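Local structure of OmpT protein (Vibrio cholerae serotype O1, 6EHD) at residues D65-T77 with K81-D93. The protein probably acts as a porin, a beta-barrel channel of the outer membrane through which small solutes diffuse non-specifically. The protein carries 1 engineered substitution. Numbering follows the deposited sequence.
Sequences DMYVRNHILGVKT and KFSFGKQWTTSDD. With C8E ((hydroxyethyloxy)tri(ethyloxy)octane), chain C; C8E ((hydroxyethyloxy)tri(ethyloxy)octane), chain D.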
ATOM      1  N   ASP A  65      -6.621  22.181  -6.009  1.00 84.73           N
ATOM      2  CA  ASP A  65      -5.472  21.759  -6.801  1.00 86.24           C
ATOM      3  C   ASP A  65      -4.420  21.059  -5.888  1.00 87.86           C
ATOM      4  O   ASP A  65      -4.582  19.862  -5.613  1.00 82.69           O
ATOM      5  CB  ASP A  65      -4.921  22.960  -7.599  1.00 85.02           C
ATOM      6  CG  ASP A  65      -4.189  22.549  -8.856  1.00 89.84           C
ATOM      7  OD1 ASP A  65      -4.733  21.727  -9.629  1.00 96.29           O
ATOM      8  OD2 ASP A  65      -3.085  23.083  -9.094  1.00 93.85           O
ATOM      9  N   MET A  66      -3.398  21.772  -5.382  1.00 81.37           N
ATOM     10  CA  MET A  66      -2.306  21.142  -4.579  1.00 84.08           C
ATOM     11  C   MET A  66      -2.710  20.875  -3.110  1.00 76.31           C
ATOM     12  O   MET A  66      -3.462  21.656  -2.502  1.00 64.22           O
ATOM     13  CB  MET A  66      -1.017  21.980  -4.598  1.00 85.06           C
ATOM     14  CG  MET A  66      -0.102  21.725  -5.788  1.00 86.56           C
ATOM     15  SD  MET A  66       1.621  22.278  -5.595  1.00 98.42           S
ATOM     16  CE  MET A  66       1.825  22.698  -3.852  1.00 87.52           C
ATOM     17  N   TYR A  67      -2.214  19.768  -2.553  1.00 54.04           N
ATOM     18  CA  TYR A  67      -2.648  19.317  -1.242  1.00 45.54           C
ATOM     19  C   TYR A  67      -1.496  18.498  -0.611  1.00 44.27           C
ATOM     20  O   TYR A  67      -0.625  17.998  -1.312  1.00 37.75           O
ATOM     21  CB  TYR A  67      -3.959  18.501  -1.298  1.00 53.74           C
ATOM     22  CG  TYR A  67      -3.807  17.028  -1.729  1.00 58.90           C
ATOM     23  CD1 TYR A  67      -3.865  16.669  -3.083  1.00 63.87           C
ATOM     24  CD2 TYR A  67      -3.592  16.000  -0.784  1.00 57.78           C
ATOM     25  CE1 TYR A  67      -3.714  15.333  -3.482  1.00 64.26           C
ATOM     26  CE2 TYR A  67      -3.431  14.662  -1.165  1.00 56.26           C
ATOM     27  CZ  TYR A  67      -3.501  14.329  -2.521  1.00 68.30           C
ATOM     28  OH  TYR A  67      -3.349  13.010  -2.973  1.00 74.22           O
ATOM     29  N   VAL A  68      -1.528  18.366   0.705  1.00 36.50           N
ATOM     30  CA  VAL A  68      -0.443  17.724   1.483  1.00 34.80           C
ATOM     31  C   VAL A  68      -0.628  16.210   1.517  1.00 34.40           C
ATOM     32  O   VAL A  68      -1.704  15.709   1.939  1.00 35.89           O
ATOM     33  CB  VAL A  68      -0.462  18.239   2.947  1.00 36.48           C
ATOM     34  CG1 VAL A  68       0.647  17.534   3.740  1.00 36.34           C
ATOM     35  CG2 VAL A  68      -0.205  19.748   2.928  1.00 41.68           C
ATOM     36  N   ARG A  69       0.378  15.459   1.049  1.00 32.03           N
ATOM     37  CA  ARG A  69       0.270  13.959   1.075  1.00 33.02           C
ATOM     38  C   ARG A  69       0.780  13.389   2.404  1.00 30.40           C
ATOM     39  O   ARG A  69       0.163  12.469   2.978  1.00 32.18           O
ATOM     40  CB  ARG A  69       1.076  13.287  -0.103  1.00 33.97           C
ATOM     41  CG  ARG A  69       0.270  13.285  -1.414  1.00 39.21           C
ATOM     42  CD  ARG A  69       1.206  12.927  -2.600  1.00 39.38           C
ATOM     43  NE  ARG A  69       1.856  11.615  -2.543  1.00 36.27           N
ATOM     44  CZ  ARG A  69       1.328  10.463  -2.943  1.00 36.03           C
ATOM     45  NH1 ARG A  69       2.052   9.368  -2.882  1.00 36.93           N
ATOM     46  NH2 ARG A  69       0.101  10.375  -3.383  1.00 39.53           N
ATOM     47  N   ASN A  70       1.961  13.878   2.815  1.00 30.41           N
ATOM     48  CA  ASN A  70       2.603  13.505   4.119  1.00 28.06           C
ATOM     49  C   ASN A  70       3.159  14.772   4.746  1.00 29.68           C
ATOM     50  O   ASN A  70       3.629  15.658   4.017  1.00 27.56           O
ATOM     51  CB  ASN A  70       3.802  12.581   3.886  1.00 28.72           C
ATOM     52  CG  ASN A  70       3.423  11.037   3.884  1.00 32.50           C
ATOM     53  OD1 ASN A  70       4.313  10.240   4.030  1.00 36.56           O
ATOM     54  ND2 ASN A  70       2.157  10.660   3.782  1.00 30.18           N
ATOM     55  N   HIS A  71       3.243  14.782   6.098  1.00 28.09           N
ATOM     56  CA  HIS A  71       3.869  15.903   6.848  1.00 29.09           C
ATOM     57  C   HIS A  71       4.373  15.312   8.188  1.00 26.51           C
ATOM     58  O   HIS A  71       3.574  14.837   9.000  1.00 30.99           O
ATOM     59  CB  HIS A  71       2.799  17.001   7.058  1.00 32.25           C
ATOM     60  CG  HIS A  71       3.317  18.262   7.692  1.00 39.13           C
ATOM     61  ND1 HIS A  71       2.494  19.330   8.010  1.00 52.54           N
ATOM     62  CD2 HIS A  71       4.559  18.620   8.101  1.00 48.53           C
ATOM     63  CE1 HIS A  71       3.206  20.287   8.582  1.00 46.59           C
ATOM     64  NE2 HIS A  71       4.467  19.897   8.626  1.00 44.89           N
ATOM     65  N   ILE A  72       5.686  15.282   8.332  1.00 27.30           N
ATOM     66  CA  ILE A  72       6.341  14.444   9.334  1.00 30.89           C
ATOM     67  C   ILE A  72       7.382  15.250  10.123  1.00 32.57           C
ATOM     68  O   ILE A  72       8.214  15.969   9.537  1.00 30.81           O
ATOM     69  CB  ILE A  72       7.061  13.236   8.630  1.00 31.33           C
ATOM     70  CG1 ILE A  72       6.068  12.431   7.804  1.00 33.99           C
ATOM     71  CG2 ILE A  72       7.648  12.278   9.635  1.00 34.39           C
ATOM     72  CD1 ILE A  72       6.675  11.292   6.946  1.00 34.39           C
ATOM     73  N   LEU A  73       7.390  15.037  11.451  1.00 30.67           N
ATOM     74  CA  LEU A  73       8.511  15.349  12.321  1.00 31.39           C
ATOM     75  C   LEU A  73       9.082  14.058  12.930  1.00 30.83           C
ATOM     76  O   LEU A  73       8.358  13.312  13.551  1.00 30.38           O
ATOM     77  CB  LEU A  73       7.943  16.270  13.459  1.00 37.24           C
ATOM     78  CG  LEU A  73       8.898  17.285  14.034  1.00 52.59           C
ATOM     79  CD1 LEU A  73       8.125  18.311  14.894  1.00 60.73           C
ATOM     80  CD2 LEU A  73       9.972  16.558  14.815  1.00 53.18           C
ATOM     81  N   GLY A  74      10.363  13.836  12.775  1.00 27.71           N
ATOM     82  CA  GLY A  74      11.025  12.615  13.149  1.00 33.09           C
ATOM     83  C   GLY A  74      12.184  12.819  14.148  1.00 33.70           C
ATOM     84  O   GLY A  74      12.956  13.789  14.036  1.00 29.10           O
ATOM     85  N   VAL A  75      12.341  11.840  15.046  1.00 30.05           N
ATOM     86  CA  VAL A  75      13.371  11.841  16.066  1.00 28.34           C
ATOM     87  C   VAL A  75      14.024  10.468  16.089  1.00 30.24           C
ATOM     88  O   VAL A  75      13.363   9.500  16.488  1.00 30.53           O
ATOM     89  CB  VAL A  75      12.792  12.168  17.489  1.00 32.00           C
ATOM     90  CG1 VAL A  75      13.956  12.270  18.446  1.00 33.82           C
ATOM     91  CG2 VAL A  75      11.967  13.443  17.452  1.00 41.79           C
ATOM     92  N   LYS A  76      15.277  10.382  15.707  1.00 29.66           N
ATOM     93  CA  LYS A  76      16.004   9.144  15.703  1.00 35.92           C
ATOM     94  C   LYS A  76      17.021   9.073  16.867  1.00 36.88           C
ATOM     95  O   LYS A  76      17.871   9.942  16.993  1.00 35.55           O
ATOM     96  CB  LYS A  76      16.744   8.995  14.348  1.00 38.99           C
ATOM     97  CG  LYS A  76      17.528   7.682  14.218  1.00 50.49           C
ATOM     98  CD  LYS A  76      17.778   7.265  12.761  1.00 55.23           C
ATOM     99  CE  LYS A  76      18.332   5.839  12.648  1.00 55.43           C
ATOM    100  NZ  LYS A  76      19.757   5.795  13.056  1.00 64.92           N
ATOM    101  N   THR A  77      16.973   7.987  17.616  1.00 33.09           N
ATOM    102  CA  THR A  77      17.722   7.742  18.866  1.00 36.75           C
ATOM    103  C   THR A  77      18.260   6.319  18.888  1.00 47.29           C
ATOM    104  O   THR A  77      17.842   5.457  18.073  1.00 37.62           O
ATOM    105  CB  THR A  77      16.833   7.810  20.133  1.00 35.49           C
ATOM    106  OG1 THR A  77      15.999   6.631  20.290  1.00 35.10           O
ATOM    107  CG2 THR A  77      15.891   8.973  20.152  1.00 41.50           C
ATOM    108  N   LYS A  81      13.460   4.996  16.126  1.00 28.86           N
ATOM    109  CA  LYS A  81      13.023   6.242  15.517  1.00 28.83           C
ATOM    110  C   LYS A  81      11.551   6.412  15.744  1.00 30.94           C
ATOM    111  O   LYS A  81      10.760   5.486  15.467  1.00 29.73           O
ATOM    112  CB  LYS A  81      13.396   6.277  14.002  1.00 30.92           C
ATOM    113  CG  LYS A  81      12.964   7.574  13.299  1.00 31.42           C
ATOM    114  CD  LYS A  81      13.331   7.572  11.816  1.00 36.25           C
ATOM    115  CE  LYS A  81      13.132   8.998  11.286  1.00 40.79           C
ATOM    116  NZ  LYS A  81      13.606   9.076   9.886  1.00 47.27           N
ATOM    117  N   PHE A  82      11.141   7.626  16.128  1.00 28.60           N
ATOM    118  CA  PHE A  82       9.771   7.992  16.368  1.00 25.82           C
ATOM    119  C   PHE A  82       9.355   9.089  15.389  1.00 29.03           C
ATOM    120  O   PHE A  82      10.010  10.169  15.355  1.00 30.67           O
ATOM    121  CB  PHE A  82       9.546   8.517  17.788  1.00 28.77           C
ATOM    122  CG  PHE A  82       9.954   7.534  18.883  1.00 31.89           C
ATOM    123  CD1 PHE A  82      11.255   7.371  19.248  1.00 33.67           C
ATOM    124  CD2 PHE A  82       9.013   6.772  19.480  1.00 35.45           C
ATOM    125  CE1 PHE A  82      11.600   6.423  20.258  1.00 37.35           C
ATOM    126  CE2 PHE A  82       9.346   5.832  20.480  1.00 36.06           C
ATOM    127  CZ  PHE A  82      10.631   5.668  20.841  1.00 30.59           C
ATOM    128  N   SER A  83       8.257   8.853  14.643  1.00 26.99           N
ATOM    129  CA  SER A  83       7.784   9.804  13.588  1.00 26.60           C
ATOM    130  C   SER A  83       6.357  10.196  13.833  1.00 26.27           C
ATOM    131  O   SER A  83       5.438   9.344  14.045  1.00 26.47           O
ATOM    132  CB  SER A  83       7.974   9.158  12.139  1.00 23.63           C
ATOM    133  OG  SER A  83       9.355   8.947  11.866  1.00 27.12           O
ATOM    134  N   PHE A  84       6.100  11.517  13.797  1.00 25.03           N
ATOM    135  CA  PHE A  84       4.762  12.091  14.105  1.00 24.89           C
ATOM    136  C   PHE A  84       4.188  12.875  12.944  1.00 26.43           C
ATOM    137  O   PHE A  84       4.912  13.699  12.320  1.00 28.09           O
ATOM    138  CB  PHE A  84       4.899  13.129  15.357  1.00 29.37           C
ATOM    139  CG  PHE A  84       5.554  12.531  16.608  1.00 28.39           C
ATOM    140  CD1 PHE A  84       6.922  12.441  16.722  1.00 31.21           C
ATOM    141  CD2 PHE A  84       4.787  12.103  17.660  1.00 34.76           C
ATOM    142  CE1 PHE A  84       7.502  11.857  17.824  1.00 33.14           C
ATOM    143  CE2 PHE A  84       5.367  11.515  18.797  1.00 32.41           C
ATOM    144  CZ  PHE A  84       6.709  11.368  18.860  1.00 31.20           C
ATOM    145  N   GLY A  85       2.859  12.775  12.783  1.00 27.42           N
ATOM    146  CA  GLY A  85       2.064  13.594  11.818  1.00 31.93           C
ATOM    147  C   GLY A  85       1.285  12.762  10.776  1.00 31.04           C
ATOM    148  O   GLY A  85       0.881  11.632  11.060  1.00 28.81           O
ATOM    149  N   LYS A  86       1.096  13.307   9.578  1.00 29.68           N
ATOM    150  CA  LYS A  86       0.212  12.719   8.515  1.00 31.13           C
ATOM    151  C   LYS A  86       1.127  11.776   7.698  1.00 28.26           C
ATOM    152  O   LYS A  86       2.099  12.241   7.052  1.00 26.76           O
ATOM    153  CB  LYS A  86      -0.343  13.813   7.616  1.00 33.36           C
ATOM    154  CG  LYS A  86      -1.238  13.279   6.519  1.00 37.54           C
ATOM    155  CD  LYS A  86      -1.848  14.364   5.625  1.00 41.32           C
ATOM    156  CE  LYS A  86      -2.992  13.724   4.819  1.00 47.07           C
ATOM    157  NZ  LYS A  86      -3.560  14.639   3.807  1.00 51.01           N
ATOM    158  N   GLN A  87       0.847  10.446   7.768  1.00 29.42           N
ATOM    159  CA  GLN A  87       1.778   9.426   7.274  1.00 27.19           C
ATOM    160  C   GLN A  87       1.033   8.256   6.613  1.00 27.15           C
ATOM    161  O   GLN A  87      -0.124   7.957   6.969  1.00 26.46           O
ATOM    162  CB  GLN A  87       2.589   8.868   8.499  1.00 26.42           C
ATOM    163  CG  GLN A  87       3.517   9.908   9.124  1.00 25.96           C
ATOM    164  CD  GLN A  87       4.210   9.472  10.362  1.00 26.79           C
ATOM    165  OE1 GLN A  87       5.369   8.978  10.309  1.00 27.09           O
ATOM    166  NE2 GLN A  87       3.529   9.691  11.559  1.00 28.04           N
ATOM    167  N   TRP A  88       1.734   7.524   5.764  1.00 25.73           N
ATOM    168  CA  TRP A  88       1.190   6.196   5.305  1.00 25.48           C
ATOM    169  C   TRP A  88       1.148   5.229   6.514  1.00 25.63           C
ATOM    170  O   TRP A  88       2.003   5.391   7.443  1.00 27.49           O
ATOM    171  CB  TRP A  88       1.999   5.610   4.160  1.00 24.59           C
ATOM    172  CG  TRP A  88       2.209   6.537   2.996  1.00 27.47           C
ATOM    173  CD1 TRP A  88       3.422   6.891   2.479  1.00 27.93           C
ATOM    174  CD2 TRP A  88       1.245   7.363   2.361  1.00 32.19           C
ATOM    175  NE1 TRP A  88       3.254   7.815   1.501  1.00 30.34           N
ATOM    176  CE2 TRP A  88       1.923   8.124   1.405  1.00 30.62           C
ATOM    177  CE3 TRP A  88      -0.156   7.542   2.508  1.00 37.17           C
ATOM    178  CZ2 TRP A  88       1.269   9.060   0.588  1.00 38.13           C
ATOM    179  CZ3 TRP A  88      -0.813   8.459   1.678  1.00 43.80           C
ATOM    180  CH2 TRP A  88      -0.098   9.202   0.735  1.00 40.83           C
ATOM    181  N   THR A  89       0.277   4.221   6.490  1.00 23.48           N
ATOM    182  CA  THR A  89       0.314   3.172   7.557  1.00 24.05           C
ATOM    183  C   THR A  89       1.602   2.320   7.526  1.00 26.63           C
ATOM    184  O   THR A  89       2.254   2.150   6.463  1.00 21.72           O
ATOM    185  CB  THR A  89      -0.923   2.253   7.551  1.00 26.47           C
ATOM    186  OG1 THR A  89      -0.958   1.464   6.353  1.00 25.37           O
ATOM    187  CG2 THR A  89      -2.221   3.026   7.698  1.00 29.74           C
ATOM    188  N   THR A  90       1.998   1.819   8.695  1.00 22.06           N
ATOM    189  CA  THR A  90       3.080   0.852   8.834  1.00 21.37           C
ATOM    190  C   THR A  90       2.770  -0.412   7.911  1.00 21.59           C
ATOM    191  O   THR A  90       3.685  -0.932   7.233  1.00 21.46           O
ATOM    192  CB  THR A  90       3.221   0.358  10.309  1.00 24.38           C
ATOM    193  OG1 THR A  90       3.536   1.471  11.144  1.00 24.18           O
ATOM    194  CG2 THR A  90       4.310  -0.707  10.435  1.00 25.61           C
ATOM    195  N   SER A  91       1.495  -0.802   7.899  1.00 21.69           N
ATOM    196  CA  SER A  91       1.051  -1.927   6.998  1.00 23.68           C
ATOM    197  C   SER A  91       1.342  -1.669   5.503  1.00 24.96           C
ATOM    198  O   SER A  91       1.707  -2.615   4.737  1.00 23.73           O
ATOM    199  CB  SER A  91      -0.444  -2.277   7.260  1.00 23.44           C
ATOM    200  OG  SER A  91      -1.265  -1.103   7.226  1.00 26.00           O
ATOM    201  N   ASP A  92       1.204  -0.423   5.076  1.00 23.18           N
ATOM    202  CA  ASP A  92       1.522   0.005   3.667  1.00 22.86           C
ATOM    203  C   ASP A  92       3.007   0.007   3.431  1.00 21.98           C
ATOM    204  O   ASP A  92       3.442  -0.428   2.346  1.00 22.82           O
ATOM    205  CB  ASP A  92       0.938   1.350   3.376  1.00 23.90           C
ATOM    206  CG  ASP A  92       0.918   1.739   1.879  1.00 29.06           C
ATOM    207  OD1 ASP A  92       0.257   1.064   1.102  1.00 25.48           O
ATOM    208  OD2 ASP A  92       1.503   2.786   1.543  1.00 28.70           O
ATOM    209  N   ASP A  93       3.810   0.423   4.435  1.00 21.23           N
ATOM    210  CA  ASP A  93       5.281   0.451   4.295  1.00 21.48           C
ATOM    211  C   ASP A  93       5.794  -0.982   4.139  1.00 23.63           C
ATOM    212  O   ASP A  93       6.703  -1.290   3.284  1.00 23.93           O
ATOM    213  CB  ASP A  93       5.955   1.054   5.547  1.00 22.15           C
ATOM    214  CG  ASP A  93       5.671   2.541   5.788  1.00 25.71           C
ATOM    215  OD1 ASP A  93       5.187   3.244   4.886  1.00 25.51           O
ATOM    216  OD2 ASP A  93       5.945   2.973   6.995  1.00 26.81           O
TER
HETATM  217  C14 C8E C 402      21.039   5.574  16.478  1.00 59.77           C
HETATM  218  O15 C8E C 402      20.742   6.948  16.154  1.00 56.82           O
HETATM  219  C16 C8E C 402      21.766   7.479  15.329  1.00 56.67           C
HETATM  220  C17 C8E C 402      21.757   8.996  15.113  1.00 55.28           C
HETATM  221  O18 C8E C 402      21.845   9.259  13.699  1.00 62.89           O
HETATM  222  C19 C8E C 402      23.166   9.260  13.140  1.00 65.71           C
HETATM  223  C1  C8E D 403       7.301  16.242  18.806  1.00 65.06           C
HETATM  224  C2  C8E D 403       6.151  16.891  18.042  1.00 63.23           C
HETATM  225  C3  C8E D 403       4.760  16.675  18.639  1.00 63.31           C
HETATM  226  C4  C8E D 403       3.671  16.223  17.641  1.00 63.48           C
HETATM  227  C5  C8E D 403       2.953  17.345  16.885  1.00 60.94           C
HETATM  228  C6  C8E D 403       2.554  16.985  15.436  1.00 61.50           C
HETATM  229  C7  C8E D 403       3.677  17.126  14.390  1.00 60.53           C
HETATM  230  C8  C8E D 403       3.332  17.926  13.146  1.00 62.50           C
HETATM  231  O9  C8E D 403       3.336  17.095  11.967  1.00 65.68           O
HETATM  232  O   HOH W   1       4.397   8.965  -0.924  1.00 38.12           O
HETATM  233  O   HOH W   2       4.634   8.025   5.619  1.00 27.98           O
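Lys86 NZ donates to the backbone carbonyl Val68 O at 2.8 Å, a bond that ties a beta hairpin of the porin barrel together just past the end of its regular ladder. The lysine chain reaches that far by running fully extended, with CG anti to the backbone N (chi1 180°). It is an example of how side chains close a hairpin end once the backbone ladder stops. Between strands 70-77 and 81-84 the ladder is antiparallel, and reciprocal N-H to O=C bonds join Val75 with Phe82 and Leu73 with Phe84. His71 and Lys86 extend the pattern, the return bond from Lys86 N to His71 O being the more bent at 138°. Leu73 and Phe84 lie on one side, against the alkyl part of a detergent molecule, as suits a surface facing lipid.

The opposite side probably faces the barrel interior, as in porins generally, and there residues 87-93 leave the wall and start a short helix. At a classic beta bulge, where Arg69 and Asn70 both lie opposite Glu57, the ends of both side chains meet Trp88. Asn70 ND2 sits over the centre of the indole face, 3.5 Å from Trp88 CE2, the amide plane inclined 46° to the ring. The same ND2 donates to Arg69 O at 2.8 Å, which holds the amide in place. Trp88 CZ2 lies over one face of the Arg69 guanidinium, displaced toward its rim, the planes steeply inclined; Glu57 and Asp303 form salt bridges with this guanidinium. One water bridges Asn70 OD1 and Trp88 N; another, in the indole plane, accepts from Arg69 NH1 and Trp88 NE1, the latter at 2.9 Å.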